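Local coordinates for protein Ton_1535 (Thermococcus onnurineus, PDB 3ZPJ) that is of unknown function and folds as an all-helical alpha-solenoid, interrupted by a left-handed helical turn, at residues K202-V213 and I245-R256; P130-N138 and E176-A184. All coordinates share one frame; numbering follows the deposited sequence.

Contact 1 (K202-V213 and I245-R256)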
loop_
_atom_site.group_PDB
_atom_site.type_symbol
_atom_site.label_atom_id
_atom_site.label_comp_id
_atom_site.label_asym_id
_atom_site.label_seq_id
_atom_site.Cartn_x
_atom_site.Cartn_y
_atom_site.Cartn_z
ATOM N N LYS A 202 5.996 1.243 11.278
ATOM C CA LYS A 202 4.593 1.443 11.609
ATOM C C LYS A 202 3.672 1.183 10.407
ATOM O O LYS A 202 2.628 0.562 10.565
ATOM C CB LYS A 202 4.377 2.841 12.195
ATOM C CG LYS A 202 2.986 3.089 12.703
ATOM C CD LYS A 202 2.923 4.402 13.440
ATOM C CE LYS A 202 1.500 4.863 13.625
ATOM N NZ LYS A 202 1.462 6.272 14.111
ATOM N N LYS A 203 4.067 1.605 9.206
ATOM C CA LYS A 203 3.224 1.337 8.020
ATOM C C LYS A 203 3.144 -0.160 7.704
ATOM O O LYS A 203 2.208 -0.631 7.047
ATOM C CB LYS A 203 3.706 2.123 6.788
ATOM C CG LYS A 203 3.571 3.640 6.927
ATOM C CD LYS A 203 4.085 4.369 5.701
ATOM C CE LYS A 203 3.727 5.851 5.695
ATOM N NZ LYS A 203 4.471 6.620 4.619
ATOM N N ILE A 204 4.129 -0.915 8.177
ATOM C CA ILE A 204 4.126 -2.358 7.962
ATOM C C ILE A 204 3.170 -3.061 8.932
ATOM O O ILE A 204 2.415 -3.949 8.519
ATOM C CB ILE A 204 5.538 -2.942 8.077
ATOM C CG1 ILE A 204 6.379 -2.504 6.868
ATOM C CG2 ILE A 204 5.473 -4.463 8.170
ATOM C CD1 ILE A 204 7.886 -2.748 7.025
ATOM N N GLU A 205 3.171 -2.650 10.205
ATOM C CA GLU A 205 2.208 -3.217 11.164
ATOM C C GLU A 205 0.801 -2.876 10.694
ATOM O O GLU A 205 -0.093 -3.698 10.745
ATOM C CB GLU A 205 2.384 -2.659 12.579
ATOM C CG GLU A 205 3.726 -2.899 13.244
ATOM C CD GLU A 205 3.783 -2.285 14.653
ATOM O OE1 GLU A 205 2.774 -2.384 15.390
ATOM O OE2 GLU A 205 4.824 -1.685 15.011
ATOM N N LEU A 206 0.622 -1.650 10.221
ATOM C CA LEU A 206 -0.674 -1.219 9.747
ATOM C C LEU A 206 -1.080 -2.034 8.522
ATOM O O LEU A 206 -2.158 -2.605 8.497
ATOM C CB LEU A 206 -0.668 0.284 9.456
ATOM C CG LEU A 206 -1.886 0.878 8.743
ATOM C CD1 LEU A 206 -3.194 0.449 9.377
ATOM C CD2 LEU A 206 -1.772 2.397 8.787
ATOM N N ALA A 207 -0.217 -2.112 7.513
ATOM C CA ALA A 207 -0.572 -2.901 6.342
ATOM C C ALA A 207 -0.878 -4.358 6.723
ATOM O O ALA A 207 -1.767 -4.976 6.148
ATOM C CB ALA A 207 0.525 -2.849 5.276
ATOM N N LYS A 208 -0.138 -4.894 7.691
ATOM C CA LYS A 208 -0.336 -6.274 8.132
ATOM C C LYS A 208 -1.638 -6.446 8.898
ATOM O O LYS A 208 -2.292 -7.472 8.780
ATOM C CB LYS A 208 0.826 -6.752 9.011
ATOM C CG LYS A 208 1.937 -7.437 8.255
ATOM C CD LYS A 208 3.152 -7.667 9.148
ATOM C CE LYS A 208 4.368 -8.073 8.317
ATOM N NZ LYS A 208 5.635 -8.107 9.132
ATOM N N THR A 209 -2.003 -5.438 9.681
ATOM C CA THR A 209 -3.182 -5.506 10.536
ATOM C C THR A 209 -4.443 -5.301 9.706
ATOM O O THR A 209 -5.414 -6.050 9.827
ATOM C CB THR A 209 -3.156 -4.414 11.611
ATOM O OG1 THR A 209 -1.897 -4.439 12.302
ATOM C CG2 THR A 209 -4.305 -4.621 12.604
ATOM N N VAL A 210 -4.436 -4.264 8.881
ATOM C CA VAL A 210 -5.575 -3.973 8.013
ATOM C C VAL A 210 -5.187 -4.400 6.595
ATOM O O VAL A 210 -4.663 -3.602 5.806
ATOM C CB VAL A 210 -5.915 -2.481 8.051
ATOM C CG1 VAL A 210 -7.218 -2.225 7.330
ATOM C CG2 VAL A 210 -6.033 -2.009 9.486
ATOM N N TYR A 211 -5.442 -5.672 6.298
ATOM C CA TYR A 211 -4.880 -6.351 5.144
ATOM C C TYR A 211 -5.915 -6.542 4.050
ATOM O O TYR A 211 -5.722 -6.089 2.926
ATOM C CB TYR A 211 -4.343 -7.722 5.567
ATOM C CG TYR A 211 -3.480 -8.397 4.523
ATOM C CD1 TYR A 211 -2.128 -8.107 4.434
ATOM C CD2 TYR A 211 -4.013 -9.343 3.638
ATOM C CE1 TYR A 211 -1.326 -8.725 3.495
ATOM C CE2 TYR A 211 -3.210 -9.970 2.684
ATOM C CZ TYR A 211 -1.862 -9.642 2.628
ATOM O OH TYR A 211 -1.030 -10.217 1.705
ATOM N N ASP A 212 -7.005 -7.229 4.378
ATOM C CA ASP A 212 -8.045 -7.530 3.397
ATOM C C ASP A 212 -8.693 -6.255 2.875
ATOM O O ASP A 212 -8.914 -6.112 1.673
ATOM C CB ASP A 212 -9.105 -8.460 3.995
ATOM C CG ASP A 212 -8.541 -9.829 4.393
ATOM O OD1 ASP A 212 -7.742 -9.896 5.356
ATOM O OD2 ASP A 212 -8.907 -10.841 3.753
ATOM N N VAL A 213 -8.995 -5.325 3.776
ATOM C CA VAL A 213 -9.538 -4.043 3.347
ATOM C C VAL A 213 -8.474 -2.947 3.311
ATOM O O VAL A 213 -8.801 -1.767 3.330
ATOM C CB VAL A 213 -10.694 -3.558 4.246
ATOM C CG1 VAL A 213 -11.845 -4.563 4.257
ATOM C CG2 VAL A 213 -10.188 -3.297 5.644
ATOM N N ILE A 245 -14.863 -8.401 8.698
ATOM C CA ILE A 245 -13.431 -8.564 8.894
ATOM C C ILE A 245 -12.764 -7.194 8.886
ATOM O O ILE A 245 -11.905 -6.910 9.715
ATOM C CB ILE A 245 -12.785 -9.461 7.808
ATOM C CG1 ILE A 245 -12.852 -10.933 8.207
ATOM C CG2 ILE A 245 -11.311 -9.120 7.621
ATOM C CD1 ILE A 245 -14.206 -11.515 8.159
ATOM N N GLY A 246 -13.188 -6.336 7.969
ATOM C CA GLY A 246 -12.535 -5.049 7.796
ATOM C C GLY A 246 -12.715 -4.193 9.031
ATOM O O GLY A 246 -11.774 -3.552 9.511
ATOM N N GLU A 247 -13.931 -4.187 9.560
ATOM C CA GLU A 247 -14.197 -3.428 10.772
ATOM C C GLU A 247 -13.370 -3.973 11.938
ATOM O O GLU A 247 -12.800 -3.204 12.704
ATOM C CB GLU A 247 -15.697 -3.364 11.064
ATOM C CG GLU A 247 -16.462 -2.453 10.085
ATOM C CD GLU A 247 -17.984 -2.500 10.238
ATOM O OE1 GLU A 247 -18.514 -3.420 10.901
ATOM O OE2 GLU A 247 -18.662 -1.611 9.686
ATOM N N LEU A 248 -13.253 -5.297 12.033
ATOM C CA LEU A 248 -12.438 -5.915 13.077
ATOM C C LEU A 248 -10.952 -5.589 12.953
ATOM O O LEU A 248 -10.286 -5.314 13.956
ATOM C CB LEU A 248 -12.651 -7.428 13.115
ATOM C CG LEU A 248 -14.073 -7.813 13.529
ATOM C CD1 LEU A 248 -14.288 -9.321 13.554
ATOM C CD2 LEU A 248 -14.361 -7.235 14.887
ATOM N N GLU A 249 -10.432 -5.631 11.729
ATOM C CA GLU A 249 -9.044 -5.284 11.491
ATOM C C GLU A 249 -8.813 -3.842 11.933
ATOM O O GLU A 249 -7.797 -3.524 12.542
ATOM C CB GLU A 249 -8.662 -5.489 10.004
ATOM C CG GLU A 249 -8.702 -6.954 9.554
ATOM C CD GLU A 249 -8.207 -7.192 8.117
ATOM O OE1 GLU A 249 -8.445 -6.332 7.235
ATOM O OE2 GLU A 249 -7.600 -8.267 7.871
ATOM N N VAL A 250 -9.776 -2.973 11.651
ATOM C CA VAL A 250 -9.636 -1.584 12.042
ATOM C C VAL A 250 -9.662 -1.442 13.557
ATOM O O VAL A 250 -8.848 -0.720 14.133
ATOM C CB VAL A 250 -10.695 -0.693 11.385
ATOM C CG1 VAL A 250 -10.851 0.609 12.155
ATOM C CG2 VAL A 250 -10.285 -0.403 9.964
ATOM N N ALA A 251 -10.574 -2.154 14.207
ATOM C CA ALA A 251 -10.641 -2.120 15.664
ATOM C C ALA A 251 -9.292 -2.562 16.233
ATOM O O ALA A 251 -8.796 -1.994 17.200
ATOM C CB ALA A 251 -11.753 -3.012 16.171
ATOM N N LEU A 252 -8.693 -3.564 15.605
ATOM C CA LEU A 252 -7.425 -4.098 16.072
ATOM C C LEU A 252 -6.310 -3.052 15.941
ATOM O O LEU A 252 -5.441 -2.926 16.802
ATOM C CB LEU A 252 -7.071 -5.367 15.289
ATOM C CG LEU A 252 -5.860 -6.154 15.782
ATOM C CD1 LEU A 252 -5.997 -6.450 17.277
ATOM C CD2 LEU A 252 -5.729 -7.432 14.982
ATOM N N TRP A 253 -6.336 -2.292 14.862
ATOM C CA TRP A 253 -5.309 -1.277 14.688
ATOM C C TRP A 253 -5.520 -0.145 15.702
ATOM O O TRP A 253 -4.568 0.366 16.293
ATOM C CB TRP A 253 -5.269 -0.739 13.252
ATOM C CG TRP A 253 -4.288 0.367 13.158
ATOM C CD1 TRP A 253 -4.555 1.703 13.096
ATOM C CD2 TRP A 253 -2.868 0.240 13.186
ATOM N NE1 TRP A 253 -3.383 2.421 13.064
ATOM C CE2 TRP A 253 -2.331 1.542 13.116
ATOM C CE3 TRP A 253 -1.992 -0.853 13.240
ATOM C CZ2 TRP A 253 -0.961 1.782 13.115
ATOM C CZ3 TRP A 253 -0.642 -0.616 13.254
ATOM C CH2 TRP A 253 -0.135 0.693 13.183
ATOM N N MET A 254 -6.777 0.219 15.927
ATOM C CA MET A 254 -7.088 1.251 16.896
ATOM C C MET A 254 -6.591 0.808 18.270
ATOM O O MET A 254 -6.107 1.622 19.069
ATOM C CB MET A 254 -8.596 1.539 16.904
ATOM C CG MET A 254 -9.126 1.982 15.548
ATOM S SD MET A 254 -10.870 2.346 15.528
ATOM C CE MET A 254 -10.863 3.625 16.736
ATOM N N LYS A 255 -6.704 -0.488 18.537
ATOM C CA LYS A 255 -6.347 -1.029 19.841
ATOM C C LYS A 255 -4.852 -0.895 20.035
ATOM O O LYS A 255 -4.385 -0.646 21.133
ATOM C CB LYS A 255 -6.752 -2.493 19.940
ATOM C CG LYS A 255 -6.513 -3.156 21.298
ATOM C CD LYS A 255 -6.731 -4.656 21.153
ATOM C CE LYS A 255 -6.025 -5.455 22.249
ATOM N NZ LYS A 255 -6.751 -5.357 23.553
ATOM N N ARG A 256 -4.108 -1.039 18.946
ATOM C CA ARG A 256 -2.660 -1.048 19.008
ATOM C C ARG A 256 -2.031 0.353 19.063
ATOM O O ARG A 256 -0.904 0.516 19.535
ATOM C CB ARG A 256 -2.122 -1.885 17.855
ATOM C CG ARG A 256 -2.529 -3.338 18.044
ATOM C CD ARG A 256 -2.117 -4.251 16.909
ATOM N NE ARG A 256 -2.313 -5.653 17.286
ATOM C CZ ARG A 256 -2.185 -6.677 16.448
ATOM N NH1 ARG A 256 -1.869 -6.459 15.179
ATOM N NH2 ARG A 256 -2.373 -7.918 16.877
#
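Glu-249 OE1 is gripped by two successive backbone amides of the loop that leaves helix 194-209: Tyr-211 N bonds it at 3.2 Å, and Asp-212 N adds a weak bond at 3.3 Å. The first bond is bent, 136° at the hydrogen, and descends from above the carboxylate plane. In this alpha-solenoid the contact packs the end of helix 194-209 roughly antiparallel against helix 240-256, the segment axes 150° apart and 9.8 Å at closest approach. Glu-249 OE2 lies 3.0 Å from Asp-212 OD1; both are acceptors, and two like charges so close may raise the pKa of one of the carboxylates. His-285 of helix 280-293 gives Asp-212 OD1 a weak hydrogen bond.

Farther along, the indole of Trp-253 fits as a knob among Lys-202, Glu-205, Leu-206 and Thr-209. With CG anti to the backbone N (chi1 175°), it lies against Leu-206, whose CB stands 3.8 Å from the centroid of the six-membered ring in a CH-pi contact, while CD1 of the same leucine covers the ring system on that face. Lys-202 CG sits at the indole edge. An alanine in place of Trp-253 would probably open a gap beneath Leu-206 and leave the Lys-202 chain without its support. Thr-209 answers as a reciprocal knob between Glu-249, Leu-252, Trp-253 and Arg-256, whose guanidinium pairs with Glu-292. Where Val-213 packs on helix 240-256, the absence of a side chain at Gly-246 permits close approach: both valine methyls, CG1 and CG2, lie 3.6 Å from Gly-246 CA.

Contact 2 (P130-N138 and E176-A184)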
loop_
_atom_site.group_PDB
_atom_site.type_symbol
_atom_site.label_atom_id
_atom_site.label_comp_id
_atom_site.label_asym_id
_atom_site.label_seq_id
_atom_site.Cartn_x
_atom_site.Cartn_y
_atom_site.Cartn_z
ATOM N N PRO A 130 2.969 -3.710 -10.008
ATOM C CA PRO A 130 3.842 -3.776 -8.835
ATOM C C PRO A 130 5.035 -4.716 -9.015
ATOM O O PRO A 130 6.135 -4.378 -8.577
ATOM C CB PRO A 130 2.910 -4.283 -7.741
ATOM C CG PRO A 130 1.826 -4.993 -8.479
ATOM C CD PRO A 130 1.618 -4.208 -9.717
ATOM N N ASP A 131 4.833 -5.862 -9.653
ATOM C CA ASP A 131 5.935 -6.787 -9.833
ATOM C C ASP A 131 7.042 -6.196 -10.712
ATOM O O ASP A 131 8.217 -6.335 -10.376
ATOM C CB ASP A 131 5.442 -8.131 -10.369
ATOM C CG ASP A 131 4.483 -8.814 -9.411
ATOM O OD1 ASP A 131 4.959 -9.413 -8.424
ATOM O OD2 ASP A 131 3.254 -8.746 -9.637
ATOM N N ASN A 132 6.679 -5.534 -11.816
ATOM C CA ASN A 132 7.684 -4.873 -12.661
ATOM C C ASN A 132 8.402 -3.774 -11.888
ATOM O O ASN A 132 9.612 -3.596 -12.007
ATOM C CB ASN A 132 7.059 -4.255 -13.917
ATOM C CG ASN A 132 6.541 -5.289 -14.876
ATOM O OD1 ASN A 132 5.675 -6.091 -14.530
ATOM N ND2 ASN A 132 7.054 -5.272 -16.097
ATOM N N ALA A 133 7.632 -3.029 -11.111
ATOM C CA ALA A 133 8.180 -1.945 -10.332
ATOM C C ALA A 133 9.297 -2.437 -9.418
ATOM O O ALA A 133 10.383 -1.858 -9.406
ATOM C CB ALA A 133 7.090 -1.287 -9.529
ATOM N N LEU A 134 9.039 -3.508 -8.669
ATOM C CA LEU A 134 10.046 -4.067 -7.765
ATOM C C LEU A 134 11.320 -4.452 -8.496
ATOM O O LEU A 134 12.432 -4.183 -8.033
ATOM C CB LEU A 134 9.520 -5.302 -7.051
ATOM C CG LEU A 134 8.749 -5.082 -5.758
ATOM C CD1 LEU A 134 8.485 -6.430 -5.116
ATOM C CD2 LEU A 134 9.553 -4.188 -4.834
ATOM N N GLU A 135 11.146 -5.104 -9.629
ATOM C CA GLU A 135 12.280 -5.571 -10.392
ATOM C C GLU A 135 13.176 -4.379 -10.734
ATOM O O GLU A 135 14.387 -4.440 -10.605
ATOM C CB GLU A 135 11.803 -6.280 -11.656
ATOM C CG GLU A 135 12.913 -6.939 -12.466
ATOM C CD GLU A 135 12.425 -7.488 -13.810
ATOM O OE1 GLU A 135 11.264 -7.213 -14.197
ATOM O OE2 GLU A 135 13.207 -8.204 -14.477
ATOM N N ILE A 136 12.552 -3.275 -11.120
ATOM C CA ILE A 136 13.282 -2.099 -11.520
ATOM C C ILE A 136 13.883 -1.379 -10.316
ATOM O O ILE A 136 15.025 -0.900 -10.375
ATOM C CB ILE A 136 12.385 -1.162 -12.337
ATOM C CG1 ILE A 136 11.934 -1.868 -13.617
ATOM C CG2 ILE A 136 13.097 0.157 -12.642
ATOM C CD1 ILE A 136 13.072 -2.462 -14.427
ATOM N N PHE A 137 13.133 -1.326 -9.216
ATOM C CA PHE A 137 13.673 -0.749 -7.989
ATOM C C PHE A 137 14.949 -1.490 -7.605
ATOM O O PHE A 137 15.920 -0.881 -7.171
ATOM C CB PHE A 137 12.667 -0.824 -6.831
ATOM C CG PHE A 137 11.770 0.381 -6.708
ATOM C CD1 PHE A 137 12.305 1.646 -6.493
ATOM C CD2 PHE A 137 10.384 0.242 -6.755
ATOM C CE1 PHE A 137 11.486 2.766 -6.345
ATOM C CE2 PHE A 137 9.547 1.357 -6.615
ATOM C CZ PHE A 137 10.098 2.628 -6.407
ATOM N N ASN A 138 14.937 -2.810 -7.770
ATOM C CA ASN A 138 16.074 -3.630 -7.395
ATOM C C ASN A 138 17.269 -3.418 -8.302
ATOM O O ASN A 138 18.404 -3.409 -7.836
ATOM C CB ASN A 138 15.689 -5.106 -7.358
ATOM C CG ASN A 138 15.107 -5.505 -6.020
ATOM O OD1 ASN A 138 13.894 -5.618 -5.867
ATOM N ND2 ASN A 138 15.964 -5.674 -5.036
ATOM N N GLU A 176 0.032 -5.907 -2.019
ATOM C CA GLU A 176 1.039 -5.480 -2.971
ATOM C C GLU A 176 2.052 -4.549 -2.322
ATOM O O GLU A 176 3.219 -4.560 -2.689
ATOM C CB GLU A 176 0.378 -4.846 -4.196
ATOM C CG GLU A 176 -0.464 -5.848 -4.992
ATOM C CD GLU A 176 -1.365 -5.173 -6.022
ATOM O OE1 GLU A 176 -1.362 -3.917 -6.099
ATOM O OE2 GLU A 176 -2.079 -5.900 -6.754
ATOM N N ALA A 177 1.615 -3.783 -1.325
ATOM C CA ALA A 177 2.476 -2.771 -0.715
ATOM C C ALA A 177 3.605 -3.350 0.130
ATOM O O ALA A 177 4.658 -2.724 0.299
ATOM C CB ALA A 177 1.644 -1.796 0.115
ATOM N N MET A 178 3.395 -4.556 0.643
ATOM C CA MET A 178 4.293 -5.110 1.649
ATOM C C MET A 178 5.765 -5.188 1.200
ATOM O O MET A 178 6.660 -4.772 1.928
ATOM C CB MET A 178 3.781 -6.478 2.164
ATOM C CG MET A 178 4.239 -6.777 3.595
ATOM S SD MET A 178 3.432 -5.715 4.845
ATOM C CE MET A 178 1.753 -6.319 4.610
ATOM N N ASP A 179 6.015 -5.688 -0.001
ATOM C CA ASP A 179 7.395 -5.837 -0.470
ATOM C C ASP A 179 8.152 -4.501 -0.613
ATOM O O ASP A 179 9.351 -4.430 -0.366
ATOM C CB ASP A 179 7.402 -6.605 -1.774
ATOM C CG ASP A 179 7.228 -8.100 -1.570
ATOM O OD1 ASP A 179 7.543 -8.576 -0.460
ATOM O OD2 ASP A 179 6.790 -8.793 -2.519
ATOM N N PHE A 180 7.430 -3.451 -0.989
ATOM C CA PHE A 180 7.994 -2.116 -1.138
ATOM C C PHE A 180 8.387 -1.570 0.222
ATOM O O PHE A 180 9.467 -1.000 0.399
ATOM C CB PHE A 180 6.976 -1.185 -1.812
ATOM C CG PHE A 180 6.629 -1.599 -3.215
ATOM C CD1 PHE A 180 5.684 -2.590 -3.446
ATOM C CD2 PHE A 180 7.280 -1.032 -4.302
ATOM C CE1 PHE A 180 5.383 -3.002 -4.731
ATOM C CE2 PHE A 180 6.984 -1.440 -5.591
ATOM C CZ PHE A 180 6.025 -2.423 -5.810
ATOM N N TYR A 181 7.500 -1.749 1.189
ATOM C CA TYR A 181 7.767 -1.306 2.543
ATOM C C TYR A 181 8.962 -2.026 3.192
ATOM O O TYR A 181 9.762 -1.405 3.893
ATOM C CB TYR A 181 6.541 -1.526 3.411
ATOM C CG TYR A 181 5.412 -0.555 3.229
ATOM C CD1 TYR A 181 5.618 0.744 2.782
ATOM C CD2 TYR A 181 4.109 -0.941 3.546
ATOM C CE1 TYR A 181 4.518 1.641 2.628
ATOM C CE2 TYR A 181 3.039 -0.078 3.408
ATOM C CZ TYR A 181 3.232 1.200 2.953
ATOM O OH TYR A 181 2.116 2.011 2.852
ATOM N N LYS A 182 9.085 -3.325 2.965
ATOM C CA LYS A 182 10.200 -4.068 3.545
ATOM C C LYS A 182 11.534 -3.557 3.001
ATOM O O LYS A 182 12.490 -3.407 3.763
ATOM C CB LYS A 182 10.085 -5.563 3.257
ATOM C CG LYS A 182 8.749 -6.172 3.557
ATOM C CD LYS A 182 8.586 -6.580 4.993
ATOM C CE LYS A 182 7.457 -7.590 5.097
ATOM N NZ LYS A 182 7.658 -8.672 4.091
ATOM N N MET A 183 11.593 -3.288 1.692
ATOM C CA MET A 183 12.833 -2.792 1.052
ATOM C C MET A 183 13.179 -1.398 1.581
ATOM O O MET A 183 14.323 -1.135 1.975
ATOM C CB MET A 183 12.747 -2.799 -0.486
ATOM C CG MET A 183 14.119 -2.909 -1.173
ATOM S SD MET A 183 14.196 -3.017 -2.977
ATOM C CE MET A 183 12.741 -3.938 -3.279
ATOM N N ALA A 184 12.175 -0.539 1.683
ATOM C CA ALA A 184 12.393 0.805 2.200
ATOM C C ALA A 184 12.925 0.750 3.635
ATOM O O ALA A 184 13.920 1.422 3.961
ATOM C CB ALA A 184 11.113 1.648 2.106
#
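This is a largely apolar, partly buried helix-helix contact of the alpha-solenoid, joining helix 130-146 to helix 174-190, with helix 151-170 between them in the chain. The two segments run nearly parallel, 14° apart, with axes 10.4 Å distant, and no hydrogen bond crosses between them. Phe-180 makes the largest single contribution, its side chain a knob among Pro-130, Ala-133, Leu-134 and Phe-137. Its CG is anti to the carbonyl carbon (chi1 -64°), a setting that sends the ring out to helix 130-146. Leu-134 lies over one face, its CD2 3.9 Å from the ring centroid and 13° off the normal, the geometry of a CH-pi contact. Around the rim, Ala-133 CB and Phe-137 CE2 each come within 3.9 Å of Phe-180 CE2, and Pro-130 O approaches Phe-180 CZ.

The branches of Leu-134 are shared out: CD1 meets Asp-179 CB at 3.5 Å, whereas CD2 also touches Met-183 CE at 3.6 Å. Met-183 and Leu-134 lie alongside with their chains running opposite ways, the methionine bent at its last torsion. At the other end Pro-130 CG rests against the carboxyl carbon of Glu-176. Helix 151-170 completes the core, Ala-168 meeting Phe-180 and Leu-165 meeting both Phe-137 and Met-183. With no hydrogen bond between the segments, the fit between them probably depends mainly on shape and dispersion, centred on one aromatic ring.

Overall arrangement
Contacts 1 and 2 are in series along the chain: the residue range of contact 2 ends before that of contact 1 begins, and their centres lie about 21 Å apart. Helices 174-190 and 194-209, consecutive in the chain, connect them. While Phe-180 reaches back to helix 130-146, Tyr-181 and Met-178 of the same helix turn to helix 194-209: Tyr-181 CB lies 3.6 Å from Ile-204 CG1, and Met-178 CE 3.7 Å from Ala-207 CB. The two joints differ in geometry, nearly parallel in contact 2 and roughly antiparallel in contact 1, and in chemistry, since only contact 1 has hydrogen bonds between its segments. No active site or ligand is known to which either could be related.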